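Local coordinates for putative secreted protein (Streptomyces sp. SirexAA-E, PDB 4PEY) that hydrolyses laminarin and laminarioligosaccharides as a secreted family 55 exo-beta-1,3-glucanase, releasing glucose and laminaribiose, at residues A[24-35]-A[56-67]. The protein carries 1 engineered substitution. Numbering follows the deposited sequence.
Sequences VLVFDPSTPDIQ and ALMFKPGTYNDI
Phe27 and Phe59 lie side by side in an offset stack, ring centroids 4.8 Å apart and planes at 29°. Phe27 CD2 sits over one face of the Phe59 ring, toward its rim, 3.5 Å from Phe59 CZ, while Ile34 CG2 meets that ring at its edge. The Tyr64 ring packs against the Asp28-Pro29 corner: its OH lies 3.3 Å from Pro29 CD, Ile34 CD1 touches its edge 3.6 Å from Tyr64 CD2, and Phe59 CD2 rests over one face. With CG anti to the carbonyl carbon (chi1 -62°), Tyr64 directs its hydroxyl to Lys60 O, a 2.6 Å hydrogen bond that tethers that end, while Ile34 and Phe59 limit the ring's rotation. Phe27, Phe59 and Ile34 join parallel strands 24-27 and 55-59 to the first turn of helix 34-45, which lies in their connection at the N-terminal end of the beta-helical GH55 fold; Tyr64 comes from strand 62-65. Replacing Tyr64 by an alanine is likely to leave a gap beside Pro29 and Ile34 and Lys60 O without its hydroxyl partner. Four backbone bonds join the strands, from Leu25 N to Ala56 O through Lys60 N to Phe27 O. Asp28 OD1, accepting from Ser30 N in an Asx turn, shapes the corner; a water bridges Pro29 O and Thr63 O.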
ATOM      1  N   VAL A  24      19.568   8.192   6.383  1.00 16.77           N
ATOM      2  CA  VAL A  24      18.693   9.316   6.101  1.00 15.43           C
ATOM      3  C   VAL A  24      19.566  10.446   5.576  1.00 16.33           C
ATOM      4  O   VAL A  24      20.369  11.023   6.312  1.00 19.50           O
ATOM      5  CB  VAL A  24      17.902   9.794   7.342  1.00 15.88           C
ATOM      6  CG1 VAL A  24      16.996  10.955   6.967  1.00 17.08           C
ATOM      7  CG2 VAL A  24      17.070   8.665   7.932  1.00 16.63           C
ATOM      8  N   LEU A  25      19.433  10.729   4.287  1.00 14.35           N
ATOM      9  CA  LEU A  25      20.216  11.769   3.643  1.00 15.13           C
ATOM     10  C   LEU A  25      19.388  13.039   3.639  1.00 14.94           C
ATOM     11  O   LEU A  25      18.330  13.091   3.012  1.00 15.85           O
ATOM     12  CB  LEU A  25      20.609  11.364   2.216  1.00 18.39           C
ATOM     13  CG  LEU A  25      21.610  10.220   2.007  1.00 22.07           C
ATOM     14  CD1 LEU A  25      21.079   8.880   2.484  1.00 26.22           C
ATOM     15  CD2 LEU A  25      21.997  10.128   0.544  1.00 23.87           C
ATOM     16  N   VAL A  26      19.852  14.049   4.367  1.00 16.86           N
ATOM     17  CA  VAL A  26      19.124  15.300   4.486  1.00 16.44           C
ATOM     18  C   VAL A  26      19.805  16.384   3.658  1.00 16.78           C
ATOM     19  O   VAL A  26      21.000  16.643   3.811  1.00 19.59           O
ATOM     20  CB  VAL A  26      19.005  15.751   5.959  1.00 17.87           C
ATOM     21  CG1 VAL A  26      18.193  17.028   6.055  1.00 19.51           C
ATOM     22  CG2 VAL A  26      18.352  14.656   6.799  1.00 18.81           C
ATOM     23  N   PHE A  27      19.027  17.008   2.782  1.00 16.78           N
ATOM     24  CA  PHE A  27      19.520  18.034   1.867  1.00 16.99           C
ATOM     25  C   PHE A  27      18.912  19.382   2.209  1.00 18.31           C
ATOM     26  O   PHE A  27      17.786  19.453   2.694  1.00 18.61           O
ATOM     27  CB  PHE A  27      19.179  17.686   0.411  1.00 18.96           C
ATOM     28  CG  PHE A  27      19.677  16.339  -0.028  1.00 18.68           C
ATOM     29  CD1 PHE A  27      20.988  16.175  -0.450  1.00 21.11           C
ATOM     30  CD2 PHE A  27      18.837  15.239  -0.020  1.00 20.28           C
ATOM     31  CE1 PHE A  27      21.453  14.935  -0.855  1.00 21.74           C
ATOM     32  CE2 PHE A  27      19.293  13.997  -0.430  1.00 20.13           C
ATOM     33  CZ  PHE A  27      20.603  13.845  -0.843  1.00 20.55           C
ATOM     34  N   ASP A  28      19.652  20.453   1.947  1.00 19.31           N
ATOM     35  CA  ASP A  28      19.066  21.787   1.995  1.00 23.30           C
ATOM     36  C   ASP A  28      19.404  22.478   0.676  1.00 24.11           C
ATOM     37  O   ASP A  28      20.232  21.971  -0.080  1.00 21.82           O
ATOM     38  CB  ASP A  28      19.568  22.569   3.215  1.00 29.02           C
ATOM     39  CG  ASP A  28      20.992  23.029   3.068  1.00 35.78           C
ATOM     40  OD1 ASP A  28      21.212  24.112   2.484  1.00 38.67           O
ATOM     41  OD2 ASP A  28      21.893  22.311   3.550  1.00 40.76           O
ATOM     42  N   PRO A  29      18.751  23.615   0.372  1.00 26.58           N
ATOM     43  CA  PRO A  29      18.993  24.226  -0.941  1.00 30.04           C
ATOM     44  C   PRO A  29      20.453  24.603  -1.217  1.00 32.30           C
ATOM     45  O   PRO A  29      20.801  24.804  -2.381  1.00 34.49           O
ATOM     46  CB  PRO A  29      18.109  25.477  -0.902  1.00 29.49           C
ATOM     47  CG  PRO A  29      16.983  25.088  -0.014  1.00 29.71           C
ATOM     48  CD  PRO A  29      17.613  24.250   1.065  1.00 27.34           C
ATOM     49  N   SER A  30      21.292  24.668  -0.187  1.00 32.40           N
ATOM     50  CA  SER A  30      22.695  25.040  -0.381  1.00 32.70           C
ATOM     51  C   SER A  30      23.640  23.838  -0.410  1.00 31.97           C
ATOM     52  O   SER A  30      24.842  23.999  -0.630  1.00 33.30           O
ATOM     53  CB  SER A  30      23.150  26.007   0.712  1.00 33.76           C
ATOM     54  OG  SER A  30      23.300  25.328   1.946  1.00 36.37           O
ATOM     55  N   THR A  31      23.103  22.642  -0.179  1.00 31.47           N
ATOM     56  CA  THR A  31      23.911  21.427  -0.215  1.00 30.31           C
ATOM     57  C   THR A  31      24.587  21.276  -1.569  1.00 32.89           C
ATOM     58  O   THR A  31      23.932  21.367  -2.608  1.00 34.34           O
ATOM     59  CB  THR A  31      23.067  20.166   0.066  1.00 27.13           C
ATOM     60  OG1 THR A  31      22.526  20.236   1.388  1.00 26.97           O
ATOM     61  CG2 THR A  31      23.919  18.903  -0.063  1.00 28.41           C
ATOM     62  N   PRO A  32      25.908  21.057  -1.564  1.00 36.29           N
ATOM     63  CA  PRO A  32      26.601  20.877  -2.838  1.00 36.08           C
ATOM     64  C   PRO A  32      26.307  19.512  -3.457  1.00 34.00           C
ATOM     65  O   PRO A  32      26.237  18.502  -2.748  1.00 34.80           O
ATOM     66  CB  PRO A  32      28.079  21.010  -2.453  1.00 37.53           C
ATOM     67  CG  PRO A  32      28.132  20.576  -1.031  1.00 37.74           C
ATOM     68  CD  PRO A  32      26.827  21.006  -0.414  1.00 37.92           C
ATOM     69  N   ASP A  33      26.101  19.512  -4.770  1.00 31.17           N
ATOM     70  CA  ASP A  33      25.989  18.294  -5.565  1.00 26.77           C
ATOM     71  C   ASP A  33      24.872  17.361  -5.107  1.00 23.64           C
ATOM     72  O   ASP A  33      25.087  16.168  -4.908  1.00 23.44           O
ATOM     73  CB  ASP A  33      27.319  17.538  -5.563  1.00 29.01           C
ATOM     74  CG  ASP A  33      27.400  16.514  -6.673  1.00 33.01           C
ATOM     75  OD1 ASP A  33      26.619  16.632  -7.644  1.00 33.52           O
ATOM     76  OD2 ASP A  33      28.239  15.593  -6.579  1.00 35.26           O
ATOM     77  N   ILE A  34      23.675  17.912  -4.949  1.00 22.44           N
ATOM     78  CA  ILE A  34      22.507  17.102  -4.635  1.00 20.87           C
ATOM     79  C   ILE A  34      22.263  16.073  -5.732  1.00 21.14           C
ATOM     80  O   ILE A  34      21.999  14.901  -5.449  1.00 19.68           O
ATOM     81  CB  ILE A  34      21.249  17.975  -4.453  1.00 21.61           C
ATOM     82  CG1 ILE A  34      21.433  18.902  -3.252  1.00 24.52           C
ATOM     83  CG2 ILE A  34      20.006  17.107  -4.284  1.00 21.56           C
ATOM     84  CD1 ILE A  34      20.258  19.817  -3.007  1.00 24.86           C
ATOM     85  N   GLN A  35      22.356  16.505  -6.985  1.00 21.91           N
ATOM     86  CA  GLN A  35      22.084  15.607  -8.103  1.00 20.85           C
ATOM     87  C   GLN A  35      23.038  14.415  -8.094  1.00 19.61           C
ATOM     88  O   GLN A  35      22.617  13.272  -8.287  1.00 19.77           O
ATOM     89  CB  GLN A  35      22.179  16.351  -9.437  1.00 20.18           C
ATOM     90  CG  GLN A  35      21.856  15.460 -10.633  1.00 22.33           C
ATOM     91  CD  GLN A  35      20.396  15.037 -10.667  1.00 23.35           C
ATOM     92  OE1 GLN A  35      19.511  15.860 -10.880  1.00 24.48           O
ATOM     93  NE2 GLN A  35      20.140  13.752 -10.458  1.00 23.79           N
ATOM     94  N   ALA A  56      16.425   6.918   2.911  1.00 11.44           N
ATOM     95  CA  ALA A  56      15.439   8.000   2.910  1.00 10.18           C
ATOM     96  C   ALA A  56      16.118   9.281   2.464  1.00 13.22           C
ATOM     97  O   ALA A  56      17.164   9.651   3.003  1.00 14.94           O
ATOM     98  CB  ALA A  56      14.802   8.185   4.287  1.00 12.11           C
ATOM     99  N   LEU A  57      15.532   9.941   1.468  1.00 12.19           N
ATOM    100  CA  LEU A  57      16.022  11.227   0.971  1.00 12.81           C
ATOM    101  C   LEU A  57      15.067  12.305   1.474  1.00 13.48           C
ATOM    102  O   LEU A  57      13.877  12.288   1.154  1.00 14.22           O
ATOM    103  CB  LEU A  57      16.096  11.245  -0.560  1.00 13.05           C
ATOM    104  CG  LEU A  57      16.739  10.018  -1.219  1.00 12.28           C
ATOM    105  CD1 LEU A  57      16.638  10.106  -2.738  1.00 14.03           C
ATOM    106  CD2 LEU A  57      18.189   9.858  -0.765  1.00 14.67           C
ATOM    107  N   MET A  58      15.581  13.232   2.274  1.00 13.13           N
ATOM    108  CA  MET A  58      14.751  14.247   2.916  0.65 12.11           C
ATOM    109  C   MET A  58      15.221  15.637   2.533  1.00 14.72           C
ATOM    110  O   MET A  58      16.405  15.937   2.635  1.00 16.83           O
ATOM    111  CB  MET A  58      14.789  14.082   4.438  0.65 12.73           C
ATOM    112  CG  MET A  58      14.046  12.858   4.944  0.65 13.56           C
ATOM    113  SD  MET A  58      12.272  13.117   4.827  0.65 15.04           S
ATOM    114  CE  MET A  58      11.646  11.699   5.717  0.65 13.99           C
ATOM    115  N   PHE A  59      14.293  16.483   2.108  1.00 13.38           N
ATOM    116  CA  PHE A  59      14.645  17.814   1.633  1.00 14.04           C
ATOM    117  C   PHE A  59      14.056  18.912   2.509  1.00 14.12           C
ATOM    118  O   PHE A  59      12.834  18.998   2.675  1.00 14.41           O
ATOM    119  CB  PHE A  59      14.179  17.979   0.180  1.00 14.32           C
ATOM    120  CG  PHE A  59      14.968  17.156  -0.803  1.00 14.24           C
ATOM    121  CD1 PHE A  59      14.787  15.779  -0.896  1.00 14.79           C
ATOM    122  CD2 PHE A  59      15.898  17.761  -1.635  1.00 15.16           C
ATOM    123  CE1 PHE A  59      15.530  15.026  -1.796  1.00 14.02           C
ATOM    124  CE2 PHE A  59      16.631  17.020  -2.534  1.00 15.59           C
ATOM    125  CZ  PHE A  59      16.453  15.649  -2.615  1.00 14.80           C
ATOM    126  N   LYS A  60      14.930  19.745   3.071  1.00 15.61           N
ATOM    127  CA  LYS A  60      14.494  20.877   3.892  0.89 15.06           C
ATOM    128  C   LYS A  60      13.715  21.878   3.043  1.00 15.31           C
ATOM    129  O   LYS A  60      13.920  21.969   1.824  1.00 15.33           O
ATOM    130  CB  LYS A  60      15.689  21.568   4.556  0.89 17.60           C
ATOM    131  CG  LYS A  60      16.492  20.675   5.482  0.89 20.02           C
ATOM    132  CD  LYS A  60      17.504  21.481   6.288  0.89 22.28           C
ATOM    133  CE  LYS A  60      18.182  20.606   7.324  0.89 27.40           C
ATOM    134  NZ  LYS A  60      19.064  21.394   8.234  0.89 30.39           N
ATOM    135  N   PRO A  61      12.809  22.637   3.679  1.00 15.83           N
ATOM    136  CA  PRO A  61      12.025  23.611   2.909  1.00 16.19           C
ATOM    137  C   PRO A  61      12.883  24.580   2.102  1.00 16.31           C
ATOM    138  O   PRO A  61      13.951  25.014   2.557  1.00 17.61           O
ATOM    139  CB  PRO A  61      11.243  24.361   3.988  1.00 18.48           C
ATOM    140  CG  PRO A  61      11.101  23.381   5.085  1.00 18.77           C
ATOM    141  CD  PRO A  61      12.358  22.552   5.081  1.00 16.91           C
ATOM    142  N   GLY A  62      12.408  24.898   0.901  1.00 15.28           N
ATOM    143  CA  GLY A  62      13.114  25.787   0.003  1.00 16.63           C
ATOM    144  C   GLY A  62      12.850  25.408  -1.437  1.00 16.31           C
ATOM    145  O   GLY A  62      11.901  24.676  -1.731  1.00 16.86           O
ATOM    146  N   THR A  63      13.703  25.899  -2.332  1.00 16.51           N
ATOM    147  CA  THR A  63      13.563  25.653  -3.761  1.00 18.02           C
ATOM    148  C   THR A  63      14.822  24.991  -4.303  1.00 18.27           C
ATOM    149  O   THR A  63      15.939  25.453  -4.051  1.00 20.73           O
ATOM    150  CB  THR A  63      13.274  26.964  -4.529  1.00 19.95           C
ATOM    151  OG1 THR A  63      12.045  27.527  -4.060  1.00 21.75           O
ATOM    152  CG2 THR A  63      13.166  26.709  -6.027  1.00 21.31           C
ATOM    153  N   TYR A  64      14.627  23.902  -5.040  1.00 17.54           N
ATOM    154  CA  TYR A  64      15.716  23.107  -5.581  1.00 16.79           C
ATOM    155  C   TYR A  64      15.660  23.146  -7.089  1.00 18.16           C
ATOM    156  O   TYR A  64      14.592  22.969  -7.670  1.00 20.46           O
ATOM    157  CB  TYR A  64      15.630  21.663  -5.081  1.00 17.50           C
ATOM    158  CG  TYR A  64      15.761  21.569  -3.580  1.00 15.88           C
ATOM    159  CD1 TYR A  64      14.653  21.754  -2.752  1.00 16.97           C
ATOM    160  CD2 TYR A  64      16.991  21.315  -2.988  1.00 16.02           C
ATOM    161  CE1 TYR A  64      14.770  21.690  -1.377  1.00 14.70           C
ATOM    162  CE2 TYR A  64      17.116  21.237  -1.606  1.00 17.21           C
ATOM    163  CZ  TYR A  64      16.003  21.427  -0.809  1.00 17.62           C
ATOM    164  OH  TYR A  64      16.120  21.362   0.559  1.00 18.26           O
ATOM    165  N   ASN A  65      16.807  23.387  -7.717  1.00 18.05           N
ATOM    166  CA  ASN A  65      16.875  23.493  -9.164  1.00 17.29           C
ATOM    167  C   ASN A  65      17.698  22.378  -9.780  1.00 17.08           C
ATOM    168  O   ASN A  65      18.517  21.748  -9.098  1.00 18.51           O
ATOM    169  CB  ASN A  65      17.459  24.843  -9.562  1.00 19.46           C
ATOM    170  CG  ASN A  65      16.649  25.991  -9.023  1.00 24.61           C
ATOM    171  OD1 ASN A  65      15.499  26.165  -9.401  1.00 26.95           O
ATOM    172  ND2 ASN A  65      17.241  26.779  -8.128  1.00 29.31           N
ATOM    173  N   ASP A  66      17.473  22.146 -11.071  1.00 17.31           N
ATOM    174  CA  ASP A  66      18.295  21.224 -11.854  1.00 18.10           C
ATOM    175  C   ASP A  66      18.336  19.849 -11.221  1.00 19.12           C
ATOM    176  O   ASP A  66      19.395  19.231 -11.118  1.00 22.86           O
ATOM    177  CB  ASP A  66      19.714  21.776 -12.001  1.00 20.01           C
ATOM    178  CG  ASP A  66      19.723  23.227 -12.437  1.00 20.82           C
ATOM    179  OD1 ASP A  66      19.234  23.513 -13.548  1.00 22.01           O
ATOM    180  OD2 ASP A  66      20.211  24.086 -11.669  1.00 21.83           O
ATOM    181  N   ILE A  67      17.180  19.367 -10.791  1.00 18.21           N
ATOM    182  CA  ILE A  67      17.142  18.077 -10.125  1.00 18.22           C
ATOM    183  C   ILE A  67      16.235  17.090 -10.856  1.00 18.05           C
ATOM    184  O   ILE A  67      15.098  17.401 -11.183  1.00 19.54           O
ATOM    185  CB  ILE A  67      16.690  18.231  -8.651  1.00 20.80           C
ATOM    186  CG1 ILE A  67      16.688  16.875  -7.941  1.00 24.90           C
ATOM    187  CG2 ILE A  67      15.334  18.937  -8.546  1.00 20.23           C
ATOM    188  CD1 ILE A  67      16.399  16.987  -6.476  1.00 28.75           C
TER
HETATM  189  O   HOH W   1      18.658  25.258  -4.417  1.00 35.74           O